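Local coordinates for putative malic enzyme ((S)-malate:NAD+ oxidoreductase (decarboxylating)) (Streptococcus pyogenes, PDB 2A9F), which probably catalyses the NAD-dependent oxidative decarboxylation of (S)-malate, as expected of a malic enzyme that uses magnesium or manganese, at residues A[94-106]-A[321-333]. Residues are numbered along the deposited sequence; the frame is centred on the assembly and turned at random.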
loop_
_atom_site.group_PDB
_atom_site.type_symbol
_atom_site.label_atom_id
_atom_site.label_comp_id
_atom_site.label_asym_id
_atom_site.label_seq_id
_atom_site.Cartn_x
_atom_site.Cartn_y
_atom_site.Cartn_z
ATOM N N GLY A 94 1.126 -6.107 -11.913
ATOM C CA GLY A 94 1.983 -6.872 -12.797
ATOM C C GLY A 94 3.351 -6.221 -12.701
ATOM O O GLY A 94 4.393 -6.872 -12.592
ATOM N N LYS A 95 3.324 -4.898 -12.718
ATOM C CA LYS A 95 4.531 -4.112 -12.620
ATOM C C LYS A 95 5.243 -4.434 -11.306
ATOM O O LYS A 95 6.469 -4.537 -11.272
ATOM C CB LYS A 95 4.183 -2.625 -12.677
ATOM C CG LYS A 95 5.379 -1.706 -12.893
ATOM C CD LYS A 95 5.838 -1.728 -14.340
ATOM C CE LYS A 95 6.754 -0.549 -14.650
ATOM N NZ LYS A 95 6.803 -0.332 -16.128
ATOM N N ALA A 96 4.470 -4.585 -10.232
ATOM C CA ALA A 96 5.036 -4.891 -8.924
ATOM C C ALA A 96 5.595 -6.307 -8.862
ATOM O O ALA A 96 6.540 -6.580 -8.110
ATOM C CB ALA A 96 3.993 -4.689 -7.815
ATOM N N ALA A 97 5.034 -7.218 -9.641
ATOM C CA ALA A 97 5.556 -8.580 -9.612
ATOM C C ALA A 97 6.943 -8.605 -10.278
ATOM O O ALA A 97 7.781 -9.473 -9.964
ATOM C CB ALA A 97 4.602 -9.544 -10.316
ATOM N N LEU A 98 7.188 -7.652 -11.181
ATOM C CA LEU A 98 8.474 -7.578 -11.842
ATOM C C LEU A 98 9.495 -7.052 -10.862
ATOM O O LEU A 98 10.620 -7.561 -10.786
ATOM C CB LEU A 98 8.409 -6.670 -13.064
ATOM C CG LEU A 98 7.428 -7.149 -14.143
ATOM C CD1 LEU A 98 7.574 -6.281 -15.366
ATOM C CD2 LEU A 98 7.686 -8.610 -14.497
ATOM N N PHE A 99 9.092 -6.037 -10.100
ATOM C CA PHE A 99 9.957 -5.412 -9.102
ATOM C C PHE A 99 10.543 -6.480 -8.182
ATOM O O PHE A 99 11.699 -6.406 -7.769
ATOM C CB PHE A 99 9.152 -4.432 -8.255
ATOM C CG PHE A 99 9.307 -2.992 -8.650
ATOM C CD1 PHE A 99 8.284 -2.326 -9.318
ATOM C CD2 PHE A 99 10.468 -2.297 -8.338
ATOM C CE1 PHE A 99 8.415 -0.977 -9.673
ATOM C CE2 PHE A 99 10.615 -0.954 -8.688
ATOM C CZ PHE A 99 9.579 -0.289 -9.361
ATOM N N LYS A 100 9.729 -7.475 -7.861
ATOM C CA LYS A 100 10.166 -8.538 -6.992
ATOM C C LYS A 100 10.929 -9.622 -7.739
ATOM O O LYS A 100 11.943 -10.105 -7.244
ATOM C CB LYS A 100 8.972 -9.175 -6.270
ATOM C CG LYS A 100 9.380 -10.134 -5.142
ATOM C CD LYS A 100 10.135 -9.368 -4.044
ATOM C CE LYS A 100 10.563 -10.253 -2.873
ATOM N NZ LYS A 100 9.433 -10.896 -2.146
ATOM N N ALA A 101 10.452 -10.013 -8.917
ATOM C CA ALA A 101 11.115 -11.078 -9.673
ATOM C C ALA A 101 12.517 -10.733 -10.231
ATOM O O ALA A 101 13.447 -11.528 -10.129
ATOM C CB ALA A 101 10.200 -11.552 -10.792
ATOM N N PHE A 102 12.674 -9.547 -10.804
ATOM C CA PHE A 102 13.961 -9.144 -11.362
ATOM C C PHE A 102 14.951 -8.574 -10.348
ATOM O O PHE A 102 16.155 -8.736 -10.479
ATOM C CB PHE A 102 13.724 -8.159 -12.506
ATOM C CG PHE A 102 13.100 -8.795 -13.716
ATOM C CD1 PHE A 102 12.835 -8.055 -14.853
ATOM C CD2 PHE A 102 12.787 -10.150 -13.716
ATOM C CE1 PHE A 102 12.269 -8.650 -15.978
ATOM C CE2 PHE A 102 12.221 -10.748 -14.832
ATOM C CZ PHE A 102 11.962 -9.989 -15.969
ATOM N N ALA A 103 14.443 -7.901 -9.333
ATOM C CA ALA A 103 15.300 -7.330 -8.307
ATOM C C ALA A 103 14.638 -7.838 -7.050
ATOM O O ALA A 103 13.610 -8.486 -7.144
ATOM C CB ALA A 103 15.254 -5.816 -8.388
ATOM N N GLY A 104 15.177 -7.586 -5.875
ATOM C CA GLY A 104 14.484 -8.113 -4.701
ATOM C C GLY A 104 13.555 -7.093 -4.065
ATOM O O GLY A 104 13.364 -7.081 -2.847
ATOM N N VAL A 105 12.958 -6.247 -4.898
ATOM C CA VAL A 105 12.105 -5.174 -4.414
ATOM C C VAL A 105 10.659 -5.534 -4.124
ATOM O O VAL A 105 9.981 -6.137 -4.947
ATOM C CB VAL A 105 12.102 -3.989 -5.417
ATOM C CG1 VAL A 105 11.458 -2.735 -4.771
ATOM C CG2 VAL A 105 13.528 -3.710 -5.893
ATOM N N ASP A 106 10.204 -5.151 -2.937
ATOM C CA ASP A 106 8.822 -5.366 -2.531
ATOM C C ASP A 106 8.056 -4.135 -3.030
ATOM O O ASP A 106 8.314 -3.006 -2.605
ATOM C CB ASP A 106 8.722 -5.489 -1.001
ATOM C CG ASP A 106 9.379 -6.781 -0.459
ATOM O OD1 ASP A 106 8.947 -7.902 -0.855
ATOM O OD2 ASP A 106 10.324 -6.666 0.368
ATOM N N ASN A 321 11.519 -0.702 -20.850
ATOM C CA ASN A 321 11.576 -0.247 -19.467
ATOM C C ASN A 321 12.182 -1.247 -18.501
ATOM O O ASN A 321 12.968 -0.893 -17.623
ATOM C CB ASN A 321 10.159 0.066 -18.985
ATOM C CG ASN A 321 9.998 1.495 -18.591
ATOM O OD1 ASN A 321 10.788 2.008 -17.797
ATOM N ND2 ASN A 321 8.977 2.167 -19.141
ATOM N N VAL A 322 11.791 -2.495 -18.673
ATOM C CA VAL A 322 12.213 -3.572 -17.805
ATOM C C VAL A 322 13.678 -3.595 -17.360
ATOM O O VAL A 322 13.959 -3.806 -16.187
ATOM C CB VAL A 322 11.818 -4.894 -18.435
ATOM C CG1 VAL A 322 12.092 -6.006 -17.489
ATOM C CG2 VAL A 322 10.343 -4.856 -18.779
ATOM N N LEU A 323 14.604 -3.358 -18.281
ATOM C CA LEU A 323 16.035 -3.350 -17.955
ATOM C C LEU A 323 16.461 -2.184 -17.069
ATOM O O LEU A 323 17.641 -2.050 -16.763
ATOM C CB LEU A 323 16.862 -3.266 -19.233
ATOM C CG LEU A 323 16.559 -4.324 -20.277
ATOM C CD1 LEU A 323 17.089 -3.870 -21.620
ATOM C CD2 LEU A 323 17.180 -5.636 -19.841
ATOM N N ALA A 324 15.520 -1.333 -16.662
ATOM C CA ALA A 324 15.894 -0.187 -15.853
ATOM C C ALA A 324 15.239 -0.004 -14.493
ATOM O O ALA A 324 15.939 0.161 -13.499
ATOM C CB ALA A 324 15.735 1.100 -16.673
ATOM N N PHE A 325 13.912 -0.022 -14.421
ATOM C CA PHE A 325 13.285 0.223 -13.123
ATOM C C PHE A 325 13.620 -0.731 -11.989
ATOM O O PHE A 325 13.573 -0.349 -10.824
ATOM C CB PHE A 325 11.760 0.409 -13.263
ATOM C CG PHE A 325 11.009 -0.810 -13.713
ATOM C CD1 PHE A 325 10.646 -1.801 -12.797
ATOM C CD2 PHE A 325 10.583 -0.927 -15.036
ATOM C CE1 PHE A 325 9.860 -2.885 -13.201
ATOM C CE2 PHE A 325 9.801 -2.000 -15.447
ATOM C CZ PHE A 325 9.435 -2.980 -14.532
ATOM N N PRO A 326 13.966 -1.981 -12.302
ATOM C CA PRO A 326 14.288 -2.854 -11.177
ATOM C C PRO A 326 15.601 -2.441 -10.512
ATOM O O PRO A 326 15.633 -2.106 -9.327
ATOM C CB PRO A 326 14.372 -4.233 -11.824
ATOM C CG PRO A 326 13.386 -4.144 -12.915
ATOM C CD PRO A 326 13.661 -2.775 -13.499
ATOM N N GLY A 327 16.674 -2.450 -11.290
ATOM C CA GLY A 327 17.988 -2.098 -10.764
ATOM C C GLY A 327 18.126 -0.736 -10.109
ATOM O O GLY A 327 18.794 -0.605 -9.074
ATOM N N ILE A 328 17.487 0.274 -10.701
ATOM C CA ILE A 328 17.555 1.635 -10.190
ATOM C C ILE A 328 17.001 1.789 -8.783
ATOM O O ILE A 328 17.581 2.504 -7.960
ATOM C CB ILE A 328 16.816 2.609 -11.123
ATOM C CG1 ILE A 328 17.343 2.452 -12.547
ATOM C CG2 ILE A 328 17.027 4.052 -10.653
ATOM C CD1 ILE A 328 16.636 3.316 -13.530
ATOM N N PHE A 329 15.872 1.144 -8.498
ATOM C CA PHE A 329 15.318 1.240 -7.152
ATOM C C PHE A 329 16.070 0.319 -6.209
ATOM O O PHE A 329 16.222 0.633 -5.024
ATOM C CB PHE A 329 13.831 0.883 -7.108
ATOM C CG PHE A 329 12.922 2.000 -7.529
ATOM C CD1 PHE A 329 12.468 2.090 -8.841
ATOM C CD2 PHE A 329 12.498 2.947 -6.605
ATOM C CE1 PHE A 329 11.606 3.094 -9.222
ATOM C CE2 PHE A 329 11.631 3.962 -6.980
ATOM C CZ PHE A 329 11.186 4.033 -8.294
ATOM N N ARG A 330 16.535 -0.820 -6.719
ATOM C CA ARG A 330 17.273 -1.743 -5.862
ATOM C C ARG A 330 18.526 -0.998 -5.406
ATOM O O ARG A 330 18.862 -1.012 -4.219
ATOM C CB ARG A 330 17.640 -3.035 -6.607
ATOM C CG ARG A 330 18.735 -3.869 -5.915
ATOM C CD ARG A 330 18.513 -3.966 -4.405
ATOM N NE ARG A 330 17.363 -4.793 -4.062
ATOM C CZ ARG A 330 16.674 -4.676 -2.931
ATOM N NH1 ARG A 330 17.017 -3.769 -2.044
ATOM N NH2 ARG A 330 15.650 -5.473 -2.689
ATOM N N GLY A 331 19.187 -0.325 -6.352
ATOM C CA GLY A 331 20.379 0.443 -6.038
ATOM C C GLY A 331 20.076 1.618 -5.126
ATOM O O GLY A 331 20.822 1.902 -4.189
ATOM N N ALA A 332 18.970 2.302 -5.398
ATOM C CA ALA A 332 18.547 3.457 -4.613
ATOM C C ALA A 332 18.152 3.059 -3.187
ATOM O O ALA A 332 18.490 3.756 -2.224
ATOM C CB ALA A 332 17.370 4.130 -5.310
ATOM N N LEU A 333 17.411 1.953 -3.069
ATOM C CA LEU A 333 16.966 1.420 -1.782
ATOM C C LEU A 333 18.183 1.032 -0.946
ATOM O O LEU A 333 18.287 1.395 0.225
ATOM C CB LEU A 333 16.093 0.176 -2.006
ATOM C CG LEU A 333 14.579 0.189 -1.727
ATOM C CD1 LEU A 333 14.075 1.593 -1.407
ATOM C CD2 LEU A 333 13.850 -0.416 -2.925
#
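The ring of Phe-325 carries the outer methylenes (CD and CE) of Lys-95 on one face and its own neighbour Pro-326 on the other, while Leu-98 meets its edge. Lys-95 CE sits over the ring face, 3.8 Å from the Phe-325 ring centroid, which qualifies as CH-pi. Phe-325 is held with CG between backbone N and carbonyl carbon (chi1 66°), which turns the ring toward helix 94-102; Leu-98 CD1 then lies near the ring plane, 3.9 Å from Phe-325 CZ. Phe-99 completes an aromatic cluster. One face of its ring receives Phe-325 CD1, the two planes being inclined at 48°, and its edge is directed at the face of Phe-329 in an offset edge-to-face pair, with centroids 5.5 Å apart. Past Phe-102, the packing turns to smaller groups: Ala-103 CB lies 3.9 Å from Pro-326 CB, and Val-105 CG1 is 3.8 Å from Leu-333 CD2.

Arg-330, bent at chi2 and chi3, brings its guanidinium to Gly-104, with NH2 2.8 Å from Gly-104 O. Asn-66 hydrogen-bonds both atoms, and Asp-334 forms a salt bridge with NH1. Lys-95, the predicted proton acceptor, carries NZ along the CE2 side of the ring, where it forms a salt bridge with Asp-162, close to the bound magnesium; a weak hydrogen bond joins NZ to Tyr-40 OH of the second subunit, the predicted proton donor. Phe-325 therefore flanks the probable catalytic lysine.

The axes of 94-102 and 325-333 approach to 9.2 Å and cross at -65°, joining the N-terminal and NAD-binding family regions. Strand 67-72 meets Val-105, Phe-329 and Leu-333 through Val-68, helix 162-180 packs on 321-333, and Leu-36 of the second subunit touches Leu-98 and Phe-102.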